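Local coordinates for protein importin-95 (PDB 4XRI) that probably carries protein cargo into the nucleus as a flexible importin-beta receptor built of HEAT repeats, and is likely to bind a small GTPase, at residues 120-125 with 163-168; 155-160 with 200-205. The protein carries 2 engineered substitutions. One frame throughout, in Å; residues are numbered along the deposited sequence.

Contact 1. Residues 120-125 with 163-168; sequences AAQVIA and IGFICE
Ala125 and Phe165 meet where two helices run side by side at 35°, their axes coming within 8.7 Å. The apolar packing starts with the methyl of Ala125, whose CB lies 3.6 Å from Phe165 CB and near the plane of the ring. A side chain this short suits the place, because the CA atoms of Ala125 and Ile166 approach to 5.2 Å. Ile166 adds its CG1, 3.9 Å from Ala125 CA, and sends CD1 on to the CG2 branch of Ile124. Phe165 reaches back along the other helix: with CG beside its own backbone N (chi1 -72°), the ring edge runs past Ala121, where Phe165 CE2 is 4.0 Å from Ala121 CB.

The carbonyl O of Ala121 lies at the ring edge, in plane, 3.7 Å from Phe165 CD2. Gln122 brings its aliphatic CG in obliquely, 3.7 Å from Phe165 CE2. Its amide stands nearly perpendicular to the ring, at 87°, and NE2 turns to Gln118 OE1 for a hydrogen bond.

Helix 114-131 is thus joined to helix 153-168 in a HEAT-repeat stack. Helix 140-150 packs on Ile124 and Ile166, helix 95-108 also touches Ile124, and helix 60-72 meets Gln122.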
loop_
_atom_site.group_PDB
_atom_site.type_symbol
_atom_site.label_atom_id
_atom_site.label_comp_id
_atom_site.label_asym_id
_atom_site.label_seq_id
_atom_site.Cartn_x
_atom_site.Cartn_y
_atom_site.Cartn_z
ATOM N N ALA A 120 -7.241 22.139 25.540
ATOM C CA ALA A 120 -7.290 23.556 25.201
ATOM C C ALA A 120 -6.313 23.875 24.070
ATOM O O ALA A 120 -6.594 24.710 23.209
ATOM C CB ALA A 120 -6.985 24.406 26.422
ATOM N N ALA A 121 -5.165 23.204 24.083
ATOM C CA ALA A 121 -4.168 23.372 23.029
ATOM C C ALA A 121 -4.725 22.927 21.683
ATOM O O ALA A 121 -4.479 23.561 20.656
ATOM C CB ALA A 121 -2.900 22.597 23.361
ATOM N N GLN A 122 -5.484 21.834 21.698
ATOM C CA GLN A 122 -6.145 21.340 20.494
ATOM C C GLN A 122 -7.165 22.347 19.974
ATOM O O GLN A 122 -7.224 22.623 18.776
ATOM C CB GLN A 122 -6.832 19.998 20.760
ATOM C CG GLN A 122 -5.880 18.834 20.947
ATOM C CD GLN A 122 -6.589 17.493 20.887
ATOM O OE1 GLN A 122 -7.254 17.172 19.901
ATOM N NE2 GLN A 122 -6.468 16.712 21.955
ATOM N N VAL A 123 -7.959 22.894 20.887
ATOM C CA VAL A 123 -8.968 23.885 20.539
ATOM C C VAL A 123 -8.334 25.104 19.882
ATOM O O VAL A 123 -8.782 25.563 18.829
ATOM C CB VAL A 123 -9.765 24.337 21.781
ATOM C CG1 VAL A 123 -10.684 25.494 21.428
ATOM C CG2 VAL A 123 -10.554 23.174 22.357
ATOM N N ILE A 124 -7.281 25.615 20.511
ATOM C CA ILE A 124 -6.580 26.799 20.030
ATOM C C ILE A 124 -5.996 26.592 18.632
ATOM O O ILE A 124 -6.073 27.479 17.779
ATOM C CB ILE A 124 -5.463 27.200 21.012
ATOM C CG1 ILE A 124 -6.082 27.856 22.247
ATOM C CG2 ILE A 124 -4.461 28.139 20.351
ATOM C CD1 ILE A 124 -5.113 28.075 23.373
ATOM N N ALA A 125 -5.429 25.412 18.402
ATOM C CA ALA A 125 -4.861 25.064 17.103
ATOM C C ALA A 125 -5.936 25.059 16.022
ATOM O O ALA A 125 -5.717 25.544 14.911
ATOM C CB ALA A 125 -4.177 23.708 17.172
ATOM N N ILE A 163 1.701 25.591 20.246
ATOM C CA ILE A 163 2.625 26.070 19.225
ATOM C C ILE A 163 2.988 24.952 18.250
ATOM O O ILE A 163 3.004 25.151 17.032
ATOM C CB ILE A 163 3.907 26.644 19.864
ATOM C CG1 ILE A 163 3.617 28.006 20.505
ATOM C CG2 ILE A 163 5.014 26.772 18.831
ATOM C CD1 ILE A 163 4.770 28.547 21.328
ATOM N N GLY A 164 3.264 23.772 18.794
ATOM C CA GLY A 164 3.603 22.614 17.989
ATOM C C GLY A 164 2.461 22.181 17.088
ATOM O O GLY A 164 2.668 21.864 15.918
ATOM N N PHE A 165 1.251 22.173 17.643
ATOM C CA PHE A 165 0.045 21.818 16.895
ATOM C C PHE A 165 -0.165 22.747 15.708
ATOM O O PHE A 165 -0.505 22.307 14.609
ATOM C CB PHE A 165 -1.190 21.861 17.802
ATOM C CG PHE A 165 -1.265 20.732 18.789
ATOM C CD1 PHE A 165 -0.377 19.673 18.725
ATOM C CD2 PHE A 165 -2.238 20.725 19.775
ATOM C CE1 PHE A 165 -0.451 18.634 19.628
ATOM C CE2 PHE A 165 -2.321 19.685 20.679
ATOM C CZ PHE A 165 -1.425 18.637 20.606
ATOM N N ILE A 166 0.042 24.036 15.946
ATOM C CA ILE A 166 -0.140 25.056 14.924
ATOM C C ILE A 166 0.939 24.964 13.845
ATOM O O ILE A 166 0.643 25.041 12.651
ATOM C CB ILE A 166 -0.134 26.463 15.552
ATOM C CG1 ILE A 166 -1.396 26.664 16.395
ATOM C CG2 ILE A 166 -0.040 27.535 14.480
ATOM C CD1 ILE A 166 -1.386 27.928 17.229
ATOM N N CYS A 167 2.187 24.776 14.266
ATOM C CA CYS A 167 3.310 24.740 13.333
ATOM C C CYS A 167 3.358 23.462 12.497
ATOM O O CYS A 167 3.904 23.463 11.396
ATOM C CB CYS A 167 4.631 24.909 14.088
ATOM S SG CYS A 167 4.971 26.606 14.609
ATOM N N GLU A 168 2.790 22.374 13.010
ATOM C CA GLU A 168 2.836 21.104 12.291
ATOM C C GLU A 168 1.772 21.044 11.203
ATOM O O GLU A 168 1.868 20.239 10.276
ATOM C CB GLU A 168 2.663 19.921 13.248
ATOM C CG GLU A 168 1.237 19.667 13.695
ATOM C CD GLU A 168 1.091 18.379 14.490
ATOM O OE1 GLU A 168 0.072 18.229 15.200
ATOM O OE2 GLU A 168 1.989 17.515 14.403
#

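Contact 2. Residues 155-160 with 200-205; sequences QKQASL and NEVRFA. With SO4 (sulfate ion), chain D.
Leu160 and Val202 form the apolar side of a nearly parallel helix pair, with axes 5° apart in direction and 8.6 Å apart at closest. Leu160 CD1 packs 4.1 Å from Val202 CG1, the two side chains crossing at about a right angle, and the same methyl touches Ala205. Branching at CB gives Val202 two methyls to share: CG2 lies 4.0 Å from Lys156 CB, and both meet the extended lysine chain at CD. Ala205 is small enough for the backbone of Gln157 to come down on it, Gln157 O to Ala205 CB at 3.8 Å.

The polar side belongs to Gln157. Its chain, extended beyond CG (chi2 179°), lies alongside Glu201 and brings NE2 3.5 Å from Glu201 CB. A water links the helices, accepting from Gln157 NE2 at 2.8 Å and donating to the backbone O of Glu201 at 3.0 Å, while Gln157 OE1 is held by Gln153 NE2. With an alanine at Gln157 the water would probably lose its donor, Gln153 NE2 its acceptor, and the flank of Glu201 its cover.

Beyond the interface, Arg203 NH1 donates to O2 of a sulfate, probably from the crystallisation liquor, at 3.1 Å and more weakly to O1, with the sulfur in the guanidinium plane; NE is bonded to Ala193 O.

Helix 153-168 is thereby set against the first turns of helix 200-212. Helix 140-150 lies against Leu160, and helix 243-260 packs on Arg203 and Phe204.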
loop_
_atom_site.group_PDB
_atom_site.type_symbol
_atom_site.label_atom_id
_atom_site.label_comp_id
_atom_site.label_asym_id
_atom_site.label_seq_id
_atom_site.Cartn_x
_atom_site.Cartn_y
_atom_site.Cartn_z
ATOM N N GLN A 155 1.270 26.129 32.073
ATOM C CA GLN A 155 1.016 27.093 31.010
ATOM C C GLN A 155 2.111 26.994 29.956
ATOM O O GLN A 155 1.842 27.123 28.765
ATOM C CB GLN A 155 0.929 28.527 31.542
ATOM C CG GLN A 155 0.655 29.535 30.427
ATOM C CD GLN A 155 0.369 30.936 30.923
ATOM O OE1 GLN A 155 1.128 31.502 31.710
ATOM N NE2 GLN A 155 -0.735 31.508 30.457
ATOM N N LYS A 156 3.343 26.767 30.401
ATOM C CA LYS A 156 4.458 26.560 29.483
ATOM C C LYS A 156 4.250 25.307 28.642
ATOM O O LYS A 156 4.310 25.358 27.414
ATOM C CB LYS A 156 5.780 26.460 30.245
ATOM C CG LYS A 156 6.405 27.791 30.604
ATOM C CD LYS A 156 7.828 27.592 31.109
ATOM C CE LYS A 156 8.549 28.915 31.288
ATOM N NZ LYS A 156 10.007 28.719 31.521
ATOM N N GLN A 157 4.012 24.186 29.320
ATOM C CA GLN A 157 3.761 22.903 28.668
ATOM C C GLN A 157 2.706 23.005 27.576
ATOM O O GLN A 157 2.948 22.638 26.424
ATOM C CB GLN A 157 3.308 21.860 29.691
ATOM C CG GLN A 157 4.337 21.426 30.711
ATOM C CD GLN A 157 3.765 20.416 31.690
ATOM O OE1 GLN A 157 3.433 20.755 32.824
ATOM N NE2 GLN A 157 3.631 19.171 31.248
ATOM N N ALA A 158 1.535 23.508 27.957
ATOM C CA ALA A 158 0.371 23.546 27.081
ATOM C C ALA A 158 0.547 24.524 25.926
ATOM O O ALA A 158 0.063 24.282 24.820
ATOM C CB ALA A 158 -0.876 23.899 27.886
ATOM N N SER A 159 1.238 25.628 26.184
ATOM C CA SER A 159 1.465 26.634 25.153
ATOM C C SER A 159 2.490 26.141 24.141
ATOM O O SER A 159 2.371 26.406 22.947
ATOM C CB SER A 159 1.921 27.954 25.771
ATOM O OG SER A 159 0.941 28.440 26.669
ATOM N N LEU A 160 3.498 25.427 24.631
ATOM C CA LEU A 160 4.458 24.770 23.754
ATOM C C LEU A 160 3.740 23.757 22.875
ATOM O O LEU A 160 3.997 23.658 21.677
ATOM C CB LEU A 160 5.557 24.087 24.570
ATOM C CG LEU A 160 6.614 25.015 25.167
ATOM C CD1 LEU A 160 7.439 24.280 26.208
ATOM C CD2 LEU A 160 7.503 25.566 24.063
ATOM N N ASN A 200 11.451 19.345 33.978
ATOM C CA ASN A 200 11.498 18.260 33.001
ATOM C C ASN A 200 10.223 18.140 32.174
ATOM O O ASN A 200 10.263 17.711 31.022
ATOM C CB ASN A 200 11.783 16.930 33.700
ATOM C CG ASN A 200 13.235 16.785 34.101
ATOM O OD1 ASN A 200 14.107 17.479 33.578
ATOM N ND2 ASN A 200 13.506 15.870 35.025
ATOM N N GLU A 201 9.095 18.516 32.769
ATOM C CA GLU A 201 7.817 18.500 32.067
ATOM C C GLU A 201 7.849 19.499 30.919
ATOM O O GLU A 201 7.379 19.217 29.820
ATOM C CB GLU A 201 6.666 18.825 33.023
ATOM C CG GLU A 201 6.761 18.143 34.374
ATOM C CD GLU A 201 6.595 16.638 34.287
ATOM O OE1 GLU A 201 5.913 16.167 33.353
ATOM O OE2 GLU A 201 7.145 15.926 35.156
ATOM N N VAL A 202 8.409 20.671 31.199
ATOM C CA VAL A 202 8.560 21.724 30.207
ATOM C C VAL A 202 9.495 21.285 29.086
ATOM O O VAL A 202 9.204 21.485 27.906
ATOM C CB VAL A 202 9.096 23.023 30.856
ATOM C CG1 VAL A 202 9.502 24.031 29.792
ATOM C CG2 VAL A 202 8.055 23.612 31.801
ATOM N N ARG A 203 10.613 20.672 29.467
ATOM C CA ARG A 203 11.592 20.186 28.498
ATOM C C ARG A 203 10.994 19.160 27.540
ATOM O O ARG A 203 11.251 19.209 26.335
ATOM C CB ARG A 203 12.804 19.578 29.209
ATOM C CG ARG A 203 13.805 20.599 29.733
ATOM C CD ARG A 203 15.079 19.924 30.225
ATOM N NE ARG A 203 15.907 19.431 29.127
ATOM C CZ ARG A 203 16.980 18.663 29.285
ATOM N NH1 ARG A 203 17.352 18.288 30.501
ATOM N NH2 ARG A 203 17.676 18.263 28.230
ATOM N N PHE A 204 10.190 18.242 28.071
ATOM C CA PHE A 204 9.559 17.227 27.231
ATOM C C PHE A 204 8.565 17.852 26.261
ATOM O O PHE A 204 8.510 17.483 25.088
ATOM C CB PHE A 204 8.846 16.171 28.073
ATOM C CG PHE A 204 8.087 15.170 27.250
ATOM C CD1 PHE A 204 8.763 14.282 26.434
ATOM C CD2 PHE A 204 6.702 15.126 27.278
ATOM C CE1 PHE A 204 8.081 13.363 25.667
ATOM C CE2 PHE A 204 6.010 14.207 26.510
ATOM C CZ PHE A 204 6.702 13.323 25.704
ATOM N N ALA A 205 7.780 18.800 26.762
ATOM C CA ALA A 205 6.803 19.502 25.942
ATOM C C ALA A 205 7.506 20.293 24.844
ATOM O O ALA A 205 7.032 20.363 23.710
ATOM C CB ALA A 205 5.952 20.422 26.799
HETATM S S SO4 D . 20.121 16.730 32.016
HETATM O O1 SO4 D . 18.735 16.793 32.465
HETATM O O2 SO4 D . 20.185 17.026 30.588
HETATM O O3 SO4 D . 20.920 17.705 32.753
HETATM O O4 SO4 D . 20.644 15.391 32.266
HETATM O O HOH W 1 4.836 17.871 29.102
#

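Helix 153-168 serves both contacts: its 155-160 part faces helix 200-212 in contact 2, and its 163-168 part faces helix 114-131 in contact 1. Three helices, 114-131, 153-168 and 200-212, are therefore joined through the middle one, with the contact centres 13 Å apart. They touch directly where Ala121 CB packs 3.7 Å from Ala158 O. The short segments differ by 5° in direction in contact 2 and by 35° in contact 1, so the two pairs are packed at different angles. Glycerol, probably from the crystallisation liquor, lies about 6 Å from the side chain of Ala121 and about 3 Å from that of Gln157.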